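Local coordinates for protein computational Design of Enzyme (Synthetic construct, PDB 3TP4) that is a computationally designed enzyme of synthetic origin, apparently meant to carry an activated serine in a catalytic triad on a TIM-barrel scaffold, at residues Val56-Ala65 with Thr352-Gly360; Arg171-Phe181 with Leu243-Thr251. All blocks are in the same frame, centred on the assembly; numbering follows the deposited sequence.

Interaction 1. Residues Val56-Ala65 with Thr352-Gly360; sequences VKNVTGDFPA and TLFASEVTG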
ATOM      1  N   VAL A  56      14.347  16.541  -8.518  1.00 29.11           N
ATOM      2  CA  VAL A  56      13.174  17.364  -8.270  1.00 26.36           C
ATOM      3  C   VAL A  56      13.589  18.700  -7.674  1.00 24.09           C
ATOM      4  O   VAL A  56      13.096  19.745  -8.073  1.00 26.72           O
ATOM      5  CB  VAL A  56      12.180  16.680  -7.324  1.00 28.85           C
ATOM      6  CG1 VAL A  56      11.032  17.636  -7.004  1.00 34.52           C
ATOM      7  CG2 VAL A  56      11.650  15.410  -7.951  1.00 24.89           C
ATOM      8  N   LYS A  57      14.494  18.651  -6.706  1.00 24.82           N
ATOM      9  CA  LYS A  57      15.045  19.865  -6.125  1.00 26.45           C
ATOM     10  C   LYS A  57      15.781  20.681  -7.191  1.00 30.30           C
ATOM     11  O   LYS A  57      15.602  21.896  -7.279  1.00 29.71           O
ATOM     12  CB  LYS A  57      15.968  19.502  -4.949  1.00 26.10           C
ATOM     13  CG  LYS A  57      16.849  20.632  -4.422  1.00 30.59           C
ATOM     14  CD  LYS A  57      16.026  21.763  -3.805  1.00 30.36           C
ATOM     15  CE  LYS A  57      16.932  22.858  -3.253  1.00 30.06           C
ATOM     16  NZ  LYS A  57      16.162  23.971  -2.613  1.00 33.94           N
ATOM     17  N   ASN A  58      16.590  20.024  -8.018  1.00 33.07           N
ATOM     18  CA  ASN A  58      17.364  20.758  -9.027  1.00 36.84           C
ATOM     19  C   ASN A  58      16.491  21.400 -10.099  1.00 33.46           C
ATOM     20  O   ASN A  58      16.788  22.495 -10.568  1.00 29.50           O
ATOM     21  CB  ASN A  58      18.448  19.885  -9.671  1.00 32.99           C
ATOM     22  CG  ASN A  58      19.502  19.431  -8.667  1.00 36.11           C
ATOM     23  OD1 ASN A  58      19.624  19.995  -7.583  1.00 34.55           O
ATOM     24  ND2 ASN A  58      20.257  18.401  -9.023  1.00 33.00           N
ATOM     25  N   VAL A  59      15.416  20.724 -10.494  1.00 33.08           N
ATOM     26  CA  VAL A  59      14.568  21.268 -11.555  1.00 35.16           C
ATOM     27  C   VAL A  59      13.494  22.243 -11.060  1.00 31.51           C
ATOM     28  O   VAL A  59      13.143  23.170 -11.776  1.00 27.57           O
ATOM     29  CB  VAL A  59      13.908  20.161 -12.403  1.00 39.28           C
ATOM     30  CG1 VAL A  59      14.973  19.240 -12.979  1.00 38.71           C
ATOM     31  CG2 VAL A  59      12.927  19.383 -11.584  1.00 45.08           C
ATOM     32  N   THR A  60      12.966  22.033  -9.854  1.00 30.85           N
ATOM     33  CA  THR A  60      11.864  22.872  -9.365  1.00 29.47           C
ATOM     34  C   THR A  60      12.254  23.854  -8.265  1.00 25.90           C
ATOM     35  O   THR A  60      11.546  24.818  -8.028  1.00 28.29           O
ATOM     36  CB  THR A  60      10.688  22.027  -8.818  1.00 27.11           C
ATOM     37  OG1 THR A  60      11.042  21.499  -7.537  1.00 29.80           O
ATOM     38  CG2 THR A  60      10.356  20.892  -9.766  1.00 21.88           C
ATOM     39  N   GLY A  61      13.355  23.594  -7.569  1.00 23.49           N
ATOM     40  CA  GLY A  61      13.744  24.453  -6.466  1.00 25.98           C
ATOM     41  C   GLY A  61      13.305  23.915  -5.109  1.00 29.85           C
ATOM     42  O   GLY A  61      13.671  24.481  -4.079  1.00 31.13           O
ATOM     43  N   ASP A  62      12.531  22.826  -5.106  1.00 28.25           N
ATOM     44  CA  ASP A  62      12.124  22.162  -3.856  1.00 32.10           C
ATOM     45  C   ASP A  62      12.112  20.631  -3.974  1.00 29.97           C
ATOM     46  O   ASP A  62      11.979  20.078  -5.062  1.00 26.07           O
ATOM     47  CB  ASP A  62      10.742  22.649  -3.409  1.00 33.73           C
ATOM     48  CG  ASP A  62      10.503  22.470  -1.907  1.00 36.74           C
ATOM     49  OD1 ASP A  62      11.358  21.877  -1.220  1.00 35.21           O
ATOM     50  OD2 ASP A  62       9.446  22.923  -1.416  1.00 35.47           O
ATOM     51  N   PHE A  63      12.251  19.947  -2.844  1.00 29.50           N
ATOM     52  CA  PHE A  63      12.119  18.499  -2.827  1.00 30.13           C
ATOM     53  C   PHE A  63      10.636  18.166  -2.892  1.00 25.75           C
ATOM     54  O   PHE A  63       9.806  19.016  -2.588  1.00 24.05           O
ATOM     55  CB  PHE A  63      12.730  17.925  -1.555  1.00 31.23           C
ATOM     56  CG  PHE A  63      14.221  18.081  -1.471  1.00 30.52           C
ATOM     57  CD1 PHE A  63      14.784  19.223  -0.924  1.00 34.35           C
ATOM     58  CD2 PHE A  63      15.060  17.081  -1.927  1.00 34.33           C
ATOM     59  CE1 PHE A  63      16.172  19.363  -0.835  1.00 37.39           C
ATOM     60  CE2 PHE A  63      16.455  17.221  -1.850  1.00 35.88           C
ATOM     61  CZ  PHE A  63      17.003  18.352  -1.303  1.00 31.01           C
ATOM     62  N   PRO A  64      10.296  16.929  -3.288  1.00 30.78           N
ATOM     63  CA  PRO A  64       8.875  16.553  -3.297  1.00 30.33           C
ATOM     64  C   PRO A  64       8.331  16.496  -1.880  1.00 27.87           C
ATOM     65  O   PRO A  64       9.107  16.356  -0.928  1.00 26.92           O
ATOM     66  CB  PRO A  64       8.878  15.147  -3.902  1.00 25.05           C
ATOM     67  CG  PRO A  64      10.274  14.637  -3.680  1.00 30.74           C
ATOM     68  CD  PRO A  64      11.180  15.823  -3.697  1.00 25.41           C
ATOM     69  N   ALA A  65       7.016  16.607  -1.739  1.00 25.72           N
ATOM     70  CA  ALA A  65       6.377  16.483  -0.426  1.00 23.50           C
ATOM     71  C   ALA A  65       6.320  15.018  -0.012  1.00 29.39           C
ATOM     72  O   ALA A  65       6.291  14.703   1.181  1.00 27.69           O
ATOM     73  CB  ALA A  65       4.962  17.082  -0.446  1.00 23.84           C
ATOM     74  N   THR A 352      -0.187  22.168  -6.196  1.00 25.73           N
ATOM     75  CA  THR A 352       0.769  21.095  -5.890  1.00 24.18           C
ATOM     76  C   THR A 352       1.683  21.446  -4.727  1.00 27.35           C
ATOM     77  O   THR A 352       2.288  22.515  -4.719  1.00 29.14           O
ATOM     78  CB  THR A 352       1.651  20.733  -7.110  1.00 22.20           C
ATOM     79  OG1 THR A 352       2.310  21.918  -7.588  1.00 25.07           O
ATOM     80  CG2 THR A 352       0.783  20.119  -8.228  1.00 20.50           C
ATOM     81  N   LEU A 353       1.800  20.539  -3.758  1.00 23.17           N
ATOM     82  CA  LEU A 353       2.604  20.819  -2.573  1.00 27.45           C
ATOM     83  C   LEU A 353       3.925  20.082  -2.607  1.00 28.70           C
ATOM     84  O   LEU A 353       3.990  18.897  -2.940  1.00 23.23           O
ATOM     85  CB  LEU A 353       1.848  20.483  -1.286  1.00 26.90           C
ATOM     86  CG  LEU A 353       0.537  21.257  -1.091  1.00 32.61           C
ATOM     87  CD1 LEU A 353      -0.204  20.792   0.155  1.00 34.19           C
ATOM     88  CD2 LEU A 353       0.808  22.743  -1.023  1.00 36.79           C
ATOM     89  N   PHE A 354       4.981  20.806  -2.263  1.00 24.72           N
ATOM     90  CA  PHE A 354       6.310  20.226  -2.171  1.00 28.83           C
ATOM     91  C   PHE A 354       6.789  20.293  -0.717  1.00 27.56           C
ATOM     92  O   PHE A 354       6.071  20.802   0.149  1.00 28.93           O
ATOM     93  CB  PHE A 354       7.242  20.934  -3.156  1.00 26.46           C
ATOM     94  CG  PHE A 354       6.989  20.545  -4.588  1.00 27.63           C
ATOM     95  CD1 PHE A 354       5.771  20.843  -5.198  1.00 24.91           C
ATOM     96  CD2 PHE A 354       7.949  19.855  -5.312  1.00 23.32           C
ATOM     97  CE1 PHE A 354       5.518  20.473  -6.506  1.00 26.20           C
ATOM     98  CE2 PHE A 354       7.707  19.474  -6.618  1.00 24.67           C
ATOM     99  CZ  PHE A 354       6.484  19.778  -7.221  1.00 27.67           C
ATOM    100  N   ALA A 355       7.982  19.771  -0.454  1.00 27.05           N
ATOM    101  CA  ALA A 355       8.498  19.627   0.909  1.00 29.42           C
ATOM    102  C   ALA A 355       8.357  20.861   1.794  1.00 36.89           C
ATOM    103  O   ALA A 355       7.894  20.757   2.935  1.00 29.81           O
ATOM    104  CB  ALA A 355       9.944  19.186   0.881  1.00 32.16           C
ATOM    105  N   SER A 356       8.785  22.019   1.297  1.00 32.60           N
ATOM    106  CA  SER A 356       8.737  23.217   2.127  1.00 33.90           C
ATOM    107  C   SER A 356       7.301  23.680   2.389  1.00 37.91           C
ATOM    108  O   SER A 356       7.068  24.556   3.213  1.00 40.97           O
ATOM    109  CB  SER A 356       9.572  24.353   1.521  1.00 37.18           C
ATOM    110  OG  SER A 356       9.001  24.798   0.307  1.00 44.50           O
ATOM    111  N   GLU A 357       6.331  23.090   1.701  1.00 31.29           N
ATOM    112  CA  GLU A 357       4.943  23.457   1.956  1.00 27.16           C
ATOM    113  C   GLU A 357       4.219  22.491   2.895  1.00 30.93           C
ATOM    114  O   GLU A 357       3.040  22.669   3.182  1.00 31.50           O
ATOM    115  CB  GLU A 357       4.171  23.623   0.644  1.00 31.70           C
ATOM    116  CG  GLU A 357       4.617  24.857  -0.148  1.00 42.05           C
ATOM    117  CD  GLU A 357       4.449  24.684  -1.637  1.00 44.42           C
ATOM    118  OE1 GLU A 357       4.807  23.608  -2.157  1.00 32.93           O
ATOM    119  OE2 GLU A 357       3.939  25.622  -2.286  1.00 56.36           O
ATOM    120  N   VAL A 358       4.919  21.467   3.367  1.00 29.55           N
ATOM    121  CA  VAL A 358       4.307  20.521   4.299  1.00 31.24           C
ATOM    122  C   VAL A 358       4.455  21.049   5.713  1.00 33.23           C
ATOM    123  O   VAL A 358       5.571  21.205   6.204  1.00 31.84           O
ATOM    124  CB  VAL A 358       4.966  19.141   4.226  1.00 27.81           C
ATOM    125  CG1 VAL A 358       4.448  18.233   5.365  1.00 26.40           C
ATOM    126  CG2 VAL A 358       4.715  18.514   2.862  1.00 25.43           C
ATOM    127  N   THR A 359       3.331  21.325   6.364  1.00 28.59           N
ATOM    128  CA  THR A 359       3.358  21.864   7.714  1.00 33.93           C
ATOM    129  C   THR A 359       2.224  21.268   8.556  1.00 35.42           C
ATOM    130  O   THR A 359       1.131  21.001   8.048  1.00 35.51           O
ATOM    131  CB  THR A 359       3.286  23.414   7.695  1.00 41.52           C
ATOM    132  OG1 THR A 359       3.282  23.923   9.033  1.00 44.89           O
ATOM    133  CG2 THR A 359       2.027  23.880   6.988  1.00 45.71           C
ATOM    134  N   GLY A 360       2.501  21.041   9.837  1.00 33.59           N
ATOM    135  CA  GLY A 360       1.520  20.464  10.751  1.00 32.94           C
ATOM    136  C   GLY A 360       1.162  19.003  10.465  1.00 37.89           C
ATOM    137  O   GLY A 360       0.090  18.532  10.852  1.00 36.53           O
TER

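Interaction 2. Residues Arg171-Phe181 with Leu243-Thr251; sequences RPWHENAGSWF and LGLDTYDST. With ACY (acetic acid), chain C.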
ATOM      1  N   ARG A 171       2.657   0.286   1.741  1.00 20.04           N
ATOM      2  CA  ARG A 171       1.759  -0.266   0.740  1.00 22.07           C
ATOM      3  C   ARG A 171       2.172  -1.688   0.393  1.00 24.60           C
ATOM      4  O   ARG A 171       3.016  -1.902  -0.486  1.00 26.29           O
ATOM      5  CB  ARG A 171       1.780   0.585  -0.529  1.00 25.36           C
ATOM      6  CG  ARG A 171       0.861   0.051  -1.612  1.00 29.89           C
ATOM      7  CD  ARG A 171       0.915   0.906  -2.872  1.00 25.29           C
ATOM      8  NE  ARG A 171      -0.080   0.454  -3.841  1.00 21.48           N
ATOM      9  CZ  ARG A 171      -0.251   0.986  -5.046  1.00 23.45           C
ATOM     10  NH1 ARG A 171       0.504   2.014  -5.443  1.00 21.75           N
ATOM     11  NH2 ARG A 171      -1.180   0.487  -5.848  1.00 21.38           N
ATOM     12  N   PRO A 172       1.569  -2.673   1.071  1.00 26.65           N
ATOM     13  CA  PRO A 172       2.010  -4.065   0.886  1.00 31.44           C
ATOM     14  C   PRO A 172       1.381  -4.788  -0.315  1.00 30.00           C
ATOM     15  O   PRO A 172       0.160  -4.925  -0.394  1.00 27.91           O
ATOM     16  CB  PRO A 172       1.591  -4.737   2.199  1.00 28.95           C
ATOM     17  CG  PRO A 172       0.417  -3.953   2.669  1.00 22.47           C
ATOM     18  CD  PRO A 172       0.605  -2.525   2.179  1.00 21.87           C
ATOM     19  N   TRP A 173       2.235  -5.243  -1.231  1.00 26.98           N
ATOM     20  CA  TRP A 173       1.863  -6.139  -2.335  1.00 23.65           C
ATOM     21  C   TRP A 173       1.056  -5.477  -3.445  1.00 26.51           C
ATOM     22  O   TRP A 173      -0.168  -5.652  -3.535  1.00 26.88           O
ATOM     23  CB  TRP A 173       1.152  -7.393  -1.804  1.00 26.88           C
ATOM     24  CG  TRP A 173       1.812  -7.945  -0.574  1.00 28.97           C
ATOM     25  CD1 TRP A 173       1.216  -8.213   0.625  1.00 30.00           C
ATOM     26  CD2 TRP A 173       3.201  -8.267  -0.413  1.00 25.66           C
ATOM     27  NE1 TRP A 173       2.149  -8.682   1.521  1.00 28.85           N
ATOM     28  CE2 TRP A 173       3.371  -8.736   0.907  1.00 27.03           C
ATOM     29  CE3 TRP A 173       4.312  -8.222  -1.261  1.00 26.78           C
ATOM     30  CZ2 TRP A 173       4.611  -9.153   1.400  1.00 33.74           C
ATOM     31  CZ3 TRP A 173       5.549  -8.618  -0.765  1.00 29.90           C
ATOM     32  CH2 TRP A 173       5.686  -9.085   0.551  1.00 37.75           C
ATOM     33  N   HIS A 174       1.750  -4.716  -4.292  1.00 26.08           N
ATOM     34  CA  HIS A 174       1.123  -4.082  -5.445  1.00 25.59           C
ATOM     35  C   HIS A 174       1.933  -4.385  -6.719  1.00 25.01           C
ATOM     36  O   HIS A 174       3.134  -4.643  -6.660  1.00 24.74           O
ATOM     37  CB  HIS A 174       0.985  -2.563  -5.228  1.00 20.54           C
ATOM     38  CG  HIS A 174       2.299  -1.864  -5.068  1.00 29.74           C
ATOM     39  ND1 HIS A 174       2.847  -1.074  -6.056  1.00 33.68           N
ATOM     40  CD2 HIS A 174       3.195  -1.872  -4.052  1.00 28.94           C
ATOM     41  CE1 HIS A 174       4.014  -0.604  -5.646  1.00 29.18           C
ATOM     42  NE2 HIS A 174       4.250  -1.079  -4.437  1.00 31.00           N
ATOM     43  N   GLU A 175       1.247  -4.353  -7.856  1.00 28.20           N
ATOM     44  CA  GLU A 175       1.803  -4.729  -9.152  1.00 27.58           C
ATOM     45  C   GLU A 175       2.603  -3.595  -9.758  1.00 32.39           C
ATOM     46  O   GLU A 175       2.103  -2.479  -9.877  1.00 32.28           O
ATOM     47  CB  GLU A 175       0.647  -5.095 -10.087  1.00 24.67           C
ATOM     48  CG  GLU A 175       1.039  -5.398 -11.531  1.00 31.89           C
ATOM     49  CD  GLU A 175       2.084  -6.501 -11.647  1.00 35.87           C
ATOM     50  OE1 GLU A 175       1.707  -7.688 -11.653  1.00 37.16           O
ATOM     51  OE2 GLU A 175       3.282  -6.177 -11.722  1.00 34.24           O
ATOM     52  N   ASN A 176       3.835  -3.879 -10.174  1.00 33.02           N
ATOM     53  CA  ASN A 176       4.677  -2.846 -10.777  1.00 37.82           C
ATOM     54  C   ASN A 176       4.595  -2.704 -12.299  1.00 34.61           C
ATOM     55  O   ASN A 176       5.158  -1.777 -12.861  1.00 31.62           O
ATOM     56  CB  ASN A 176       6.125  -2.984 -10.318  1.00 40.14           C
ATOM     57  CG  ASN A 176       6.345  -2.403  -8.933  1.00 47.09           C
ATOM     58  OD1 ASN A 176       5.985  -1.250  -8.664  1.00 36.82           O
ATOM     59  ND2 ASN A 176       6.917  -3.202  -8.044  1.00 47.40           N
ATOM     60  N   ALA A 177       3.892  -3.613 -12.961  1.00 34.74           N
ATOM     61  CA  ALA A 177       3.572  -3.446 -14.386  1.00 47.22           C
ATOM     62  C   ALA A 177       2.054  -3.267 -14.514  1.00 50.42           C
ATOM     63  O   ALA A 177       1.344  -3.573 -13.567  1.00 69.78           O
ATOM     64  CB  ALA A 177       4.032  -4.668 -15.164  1.00 44.84           C
ATOM     65  N   GLY A 178       1.527  -2.764 -15.634  1.00 59.58           N
ATOM     66  CA  GLY A 178       2.260  -2.127 -16.716  1.00 46.66           C
ATOM     67  C   GLY A 178       1.838  -0.669 -16.695  1.00 46.52           C
ATOM     68  O   GLY A 178       2.435   0.113 -15.963  1.00 53.13           O
ATOM     69  N   SER A 179       0.810  -0.300 -17.467  1.00 44.62           N
ATOM     70  CA  SER A 179       0.267   1.067 -17.416  1.00 36.83           C
ATOM     71  C   SER A 179      -0.955   1.196 -16.505  1.00 41.25           C
ATOM     72  O   SER A 179      -1.296   2.305 -16.060  1.00 39.18           O
ATOM     73  CB  SER A 179      -0.080   1.594 -18.815  1.00 47.31           C
ATOM     74  OG  SER A 179       0.995   2.345 -19.360  1.00 50.42           O
ATOM     75  N   TRP A 180      -1.629   0.073 -16.252  1.00 32.48           N
ATOM     76  CA  TRP A 180      -2.794   0.083 -15.370  1.00 32.16           C
ATOM     77  C   TRP A 180      -2.547  -0.652 -14.067  1.00 25.68           C
ATOM     78  O   TRP A 180      -3.348  -0.527 -13.141  1.00 31.70           O
ATOM     79  CB  TRP A 180      -4.039  -0.492 -16.056  1.00 28.61           C
ATOM     80  CG  TRP A 180      -4.373   0.173 -17.347  1.00 30.38           C
ATOM     81  CD1 TRP A 180      -4.272  -0.372 -18.608  1.00 28.44           C
ATOM     82  CD2 TRP A 180      -4.853   1.513 -17.525  1.00 25.68           C
ATOM     83  NE1 TRP A 180      -4.675   0.547 -19.548  1.00 32.32           N
ATOM     84  CE2 TRP A 180      -5.036   1.711 -18.914  1.00 32.02           C
ATOM     85  CE3 TRP A 180      -5.155   2.562 -16.645  1.00 26.37           C
ATOM     86  CZ2 TRP A 180      -5.503   2.920 -19.446  1.00 32.75           C
ATOM     87  CZ3 TRP A 180      -5.618   3.764 -17.172  1.00 35.36           C
ATOM     88  CH2 TRP A 180      -5.790   3.930 -18.562  1.00 34.43           C
ATOM     89  N   PHE A 181      -1.478  -1.447 -14.012  1.00 24.13           N
ATOM     90  CA  PHE A 181      -0.992  -2.008 -12.750  1.00 24.15           C
ATOM     91  C   PHE A 181      -1.972  -2.930 -12.006  1.00 28.47           C
ATOM     92  O   PHE A 181      -2.005  -2.919 -10.772  1.00 27.99           O
ATOM     93  CB  PHE A 181      -0.551  -0.875 -11.787  1.00 27.06           C
ATOM     94  CG  PHE A 181       0.419   0.119 -12.392  1.00 31.50           C
ATOM     95  CD1 PHE A 181       1.788  -0.094 -12.331  1.00 34.52           C
ATOM     96  CD2 PHE A 181      -0.042   1.279 -12.997  1.00 29.85           C
ATOM     97  CE1 PHE A 181       2.678   0.827 -12.879  1.00 32.18           C
ATOM     98  CE2 PHE A 181       0.839   2.205 -13.550  1.00 31.49           C
ATOM     99  CZ  PHE A 181       2.202   1.979 -13.489  1.00 31.71           C
ATOM    100  N   LEU A 243      -6.675   4.710   0.337  1.00 20.35           N
ATOM    101  CA  LEU A 243      -7.157   4.068  -0.875  1.00 23.65           C
ATOM    102  C   LEU A 243      -6.491   4.713  -2.073  1.00 22.62           C
ATOM    103  O   LEU A 243      -6.515   5.945  -2.211  1.00 22.08           O
ATOM    104  CB  LEU A 243      -8.671   4.240  -0.999  1.00 23.11           C
ATOM    105  CG  LEU A 243      -9.493   3.777   0.202  1.00 35.15           C
ATOM    106  CD1 LEU A 243     -10.925   4.258   0.075  1.00 40.85           C
ATOM    107  CD2 LEU A 243      -9.454   2.278   0.300  1.00 38.84           C
ATOM    108  N   GLY A 244      -5.921   3.891  -2.947  1.00 23.93           N
ATOM    109  CA  GLY A 244      -5.098   4.400  -4.032  1.00 18.54           C
ATOM    110  C   GLY A 244      -5.614   4.183  -5.447  1.00 22.49           C
ATOM    111  O   GLY A 244      -6.716   3.682  -5.659  1.00 23.16           O
ATOM    112  N   LEU A 245      -4.787   4.573  -6.413  1.00 25.64           N
ATOM    113  CA  LEU A 245      -5.108   4.487  -7.831  1.00 23.87           C
ATOM    114  C   LEU A 245      -3.809   4.683  -8.583  1.00 27.93           C
ATOM    115  O   LEU A 245      -3.066   5.632  -8.304  1.00 25.93           O
ATOM    116  CB  LEU A 245      -6.066   5.609  -8.245  1.00 20.28           C
ATOM    117  CG  LEU A 245      -6.565   5.535  -9.690  1.00 24.24           C
ATOM    118  CD1 LEU A 245      -7.699   4.498  -9.797  1.00 23.76           C
ATOM    119  CD2 LEU A 245      -7.058   6.913 -10.169  1.00 22.68           C
ATOM    120  N   ASP A 246      -3.539   3.802  -9.540  1.00 26.73           N
ATOM    121  CA  ASP A 246      -2.296   3.842 -10.307  1.00 24.19           C
ATOM    122  C   ASP A 246      -2.613   3.949 -11.793  1.00 30.13           C
ATOM    123  O   ASP A 246      -3.213   3.040 -12.369  1.00 28.93           O
ATOM    124  CB  ASP A 246      -1.474   2.576 -10.047  1.00 25.71           C
ATOM    125  CG  ASP A 246      -1.251   2.320  -8.566  1.00 33.15           C
ATOM    126  OD1 ASP A 246      -0.876   3.261  -7.837  1.00 24.29           O
ATOM    127  OD2 ASP A 246      -1.470   1.179  -8.123  1.00 45.05           O
ATOM    128  N   THR A 247      -2.207   5.054 -12.410  1.00 26.70           N
ATOM    129  CA  THR A 247      -2.528   5.294 -13.806  1.00 29.74           C
ATOM    130  C   THR A 247      -1.404   6.023 -14.522  1.00 28.67           C
ATOM    131  O   THR A 247      -1.071   7.165 -14.177  1.00 25.79           O
ATOM    132  CB  THR A 247      -3.806   6.140 -13.947  1.00 31.14           C
ATOM    133  OG1 THR A 247      -4.897   5.447 -13.340  1.00 33.53           O
ATOM    134  CG2 THR A 247      -4.125   6.377 -15.410  1.00 29.83           C
ATOM    135  N   TYR A 248      -0.813   5.356 -15.508  1.00 27.25           N
ATOM    136  CA  TYR A 248       0.165   5.984 -16.384  1.00 29.80           C
ATOM    137  C   TYR A 248      -0.472   6.148 -17.758  1.00 32.13           C
ATOM    138  O   TYR A 248      -1.293   5.333 -18.160  1.00 28.68           O
ATOM    139  CB  TYR A 248       1.439   5.145 -16.478  1.00 30.79           C
ATOM    140  CG  TYR A 248       2.402   5.344 -15.327  1.00 36.51           C
ATOM    141  CD1 TYR A 248       1.949   5.658 -14.053  1.00 31.66           C
ATOM    142  CD2 TYR A 248       3.770   5.236 -15.520  1.00 42.97           C
ATOM    143  CE1 TYR A 248       2.843   5.852 -12.996  1.00 29.66           C
ATOM    144  CE2 TYR A 248       4.663   5.422 -14.473  1.00 47.79           C
ATOM    145  CZ  TYR A 248       4.193   5.731 -13.213  1.00 38.97           C
ATOM    146  OH  TYR A 248       5.088   5.927 -12.178  1.00 35.32           O
ATOM    147  N   ASP A 249      -0.118   7.219 -18.461  1.00 28.60           N
ATOM    148  CA  ASP A 249      -0.650   7.472 -19.800  1.00 27.61           C
ATOM    149  C   ASP A 249       0.381   8.238 -20.607  1.00 34.67           C
ATOM    150  O   ASP A 249       1.152   9.026 -20.047  1.00 29.07           O
ATOM    151  CB  ASP A 249      -1.969   8.258 -19.729  1.00 29.28           C
ATOM    152  CG  ASP A 249      -2.281   9.023 -21.028  1.00 39.07           C
ATOM    153  OD1 ASP A 249      -2.947   8.463 -21.932  1.00 35.88           O
ATOM    154  OD2 ASP A 249      -1.872  10.201 -21.137  1.00 31.91           O
ATOM    155  N   SER A 250       0.418   7.991 -21.913  1.00 32.32           N
ATOM    156  CA  SER A 250       1.302   8.748 -22.796  1.00 35.71           C
ATOM    157  C   SER A 250       0.553   9.464 -23.927  1.00 38.93           C
ATOM    158  O   SER A 250       1.183  10.073 -24.792  1.00 41.00           O
ATOM    159  CB  SER A 250       2.416   7.855 -23.367  1.00 33.08           C
ATOM    160  OG  SER A 250       1.871   6.877 -24.231  1.00 40.36           O
ATOM    161  N   THR A 251      -0.779   9.400 -23.919  1.00 36.65           N
ATOM    162  CA  THR A 251      -1.579  10.084 -24.943  1.00 36.09           C
ATOM    163  C   THR A 251      -1.934  11.526 -24.580  1.00 42.95           C
ATOM    164  O   THR A 251      -1.970  12.398 -25.449  1.00 46.64           O
ATOM    165  CB  THR A 251      -2.897   9.348 -25.266  1.00 38.19           C
ATOM    166  OG1 THR A 251      -3.839   9.542 -24.201  1.00 38.17           O
ATOM    167  CG2 THR A 251      -2.657   7.856 -25.478  1.00 39.96           C
TER
HETATM  168  C   ACY C 476      -1.846  -2.658 -18.536  1.00 54.80           C
HETATM  169  O   ACY C 476      -1.831  -2.403 -17.290  1.00 41.15           O
HETATM  170  OXT ACY C 476      -2.505  -3.644 -18.983  1.00 60.29           O
HETATM  171  CH3 ACY C 476      -1.194  -1.723 -19.505  1.00 42.58           C
HETATM  172  O   HOH W   1       1.544  -0.112  -8.464  1.00 32.62           O
HETATM  173  O   HOH W   2      -1.554  -1.496  -8.423  1.00 27.78           O

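Interaction 1. Residues Val56-Ala65 with Thr352-Gly360
A single carboxylate oxygen, OD2 of Asp-62, takes two bonds from one residue, Ser-356. The backbone N of Ser-356 comes in on the syn lone pair of Asp-62 OD2 at 2.9 Å, while Ser-356 OG reaches the same oxygen from above the carboxylate plane, at 2.6 Å. Both can arrive together because Ser-356 keeps OG between its own N and carbonyl carbon (chi1 67°), which brings hydroxyl and amide round to one target. One residue after Asp-62 and one before Ser-356, Ala-355 N donates to Phe-63 O at 2.9 Å in a nearly straight bond. The ring of Phe-354 packs beside these bonds. Val-56 CG1 meets its edge in the ring plane, 3.8 Å from Phe-354 CE2, and Phe-34 and helix 340-348 pack against it as well. Thr-60 OG1 also comes near Phe-354 CE2; it donates back to Val-56 O and accepts from Asp-62 N, the latter bond closing an ST turn where the chain leaves helix 55-60. At the far end Ala-65 CB touches Val-358 CG2 at 3.6 Å. The loop entering barrel strand 66-70 is thus fixed to the chain leaving strand 352-353, and strand 32-37 pairs with both strands. A second acid lies close by, Glu-357, whose OE1 accepts from Phe-354 N and sits 4.7 Å from Asp-62 OD2. With an N-H on Glu-357 OE1 and an N-H and a hydroxyl on Asp-62 OD2, the two like charges can probably both stay ionised at this distance.

Interaction 2. Residues Arg171-Phe181 with Leu243-Thr251
Arg-171 and Asp-246 form a two-pronged salt bridge in the buried half of this contact, their side chains running toward each other from opposite directions. With every torsion of the arginine extended (chi1 180°), its guanidinium is delivered edge-first to the carboxylate, the two planes 30° apart. NH1 of Arg-171 bonds to Asp-246 OD1 at 3.0 Å; Arg-171 NH2 lies so near Asp-246 OD2, at 2.4 Å, that the exact length is doubtful, though the pairing is clear. His-174 lies over one face of the guanidinium, and a water joins Asp-246 OD2 to Phe-181 O. Phe-181 packs beside the salt bridge. Its CD2 presses on Asp-246 CB at 3.5 Å, and its CE2-CZ edge points into the face of Tyr-248, a T-shaped pair with centroids 5.1 Å apart and planes at 74°. Cutting Phe-181 back to an alanine is likely to leave the Tyr-248 face without its edge partner and open a gap beside the Asp-246 methylene. Beyond the rings the backbones join once, Tyr-248 N to Ser-179 O at 3.1 Å. The outer side is looser: exposed Trp-180 touches mainly through CZ3, 3.5 Å from Thr-247 CG2, and its backbone N holds the O atom of an acetic acid molecule, probably from the crystallisation liquor, at 2.7 Å. All this sits where the loop after strand 168-174 lies along the weakly bonded later part of strand 242-249, with strand 213-217 between the two strands in the barrel. Gly-218 O takes a further bond from Arg-171 NH2, Thr-281 OG1 bonds Asp-246 OD1, Arg-282 of strand 282-285 lies against both charged partners, and Phe-256 of helix 254-274 packs on Thr-247.

From the N terminus, the chain first passes through 56-65 on its way into strand 66-70, and this segment waits almost the whole barrel for its partner. Next comes 171-181, which finds 243-251 after only 61 intervening residues, so interaction 2 closes a short loop that holds helix 190-207 and strand 213-217. Some hundred residues later 352-360 returns to 56-65, and interaction 1 closes a loop of 286 residues that encloses the smaller one entirely; the two do not cross. Both reach the same parallel sheet, yet their nearest atoms are about 12 Å apart. Interaction 1 joins early and late parts of the barrel; interaction 2 joins strand 168-174 and the loop after it to strand 242-249.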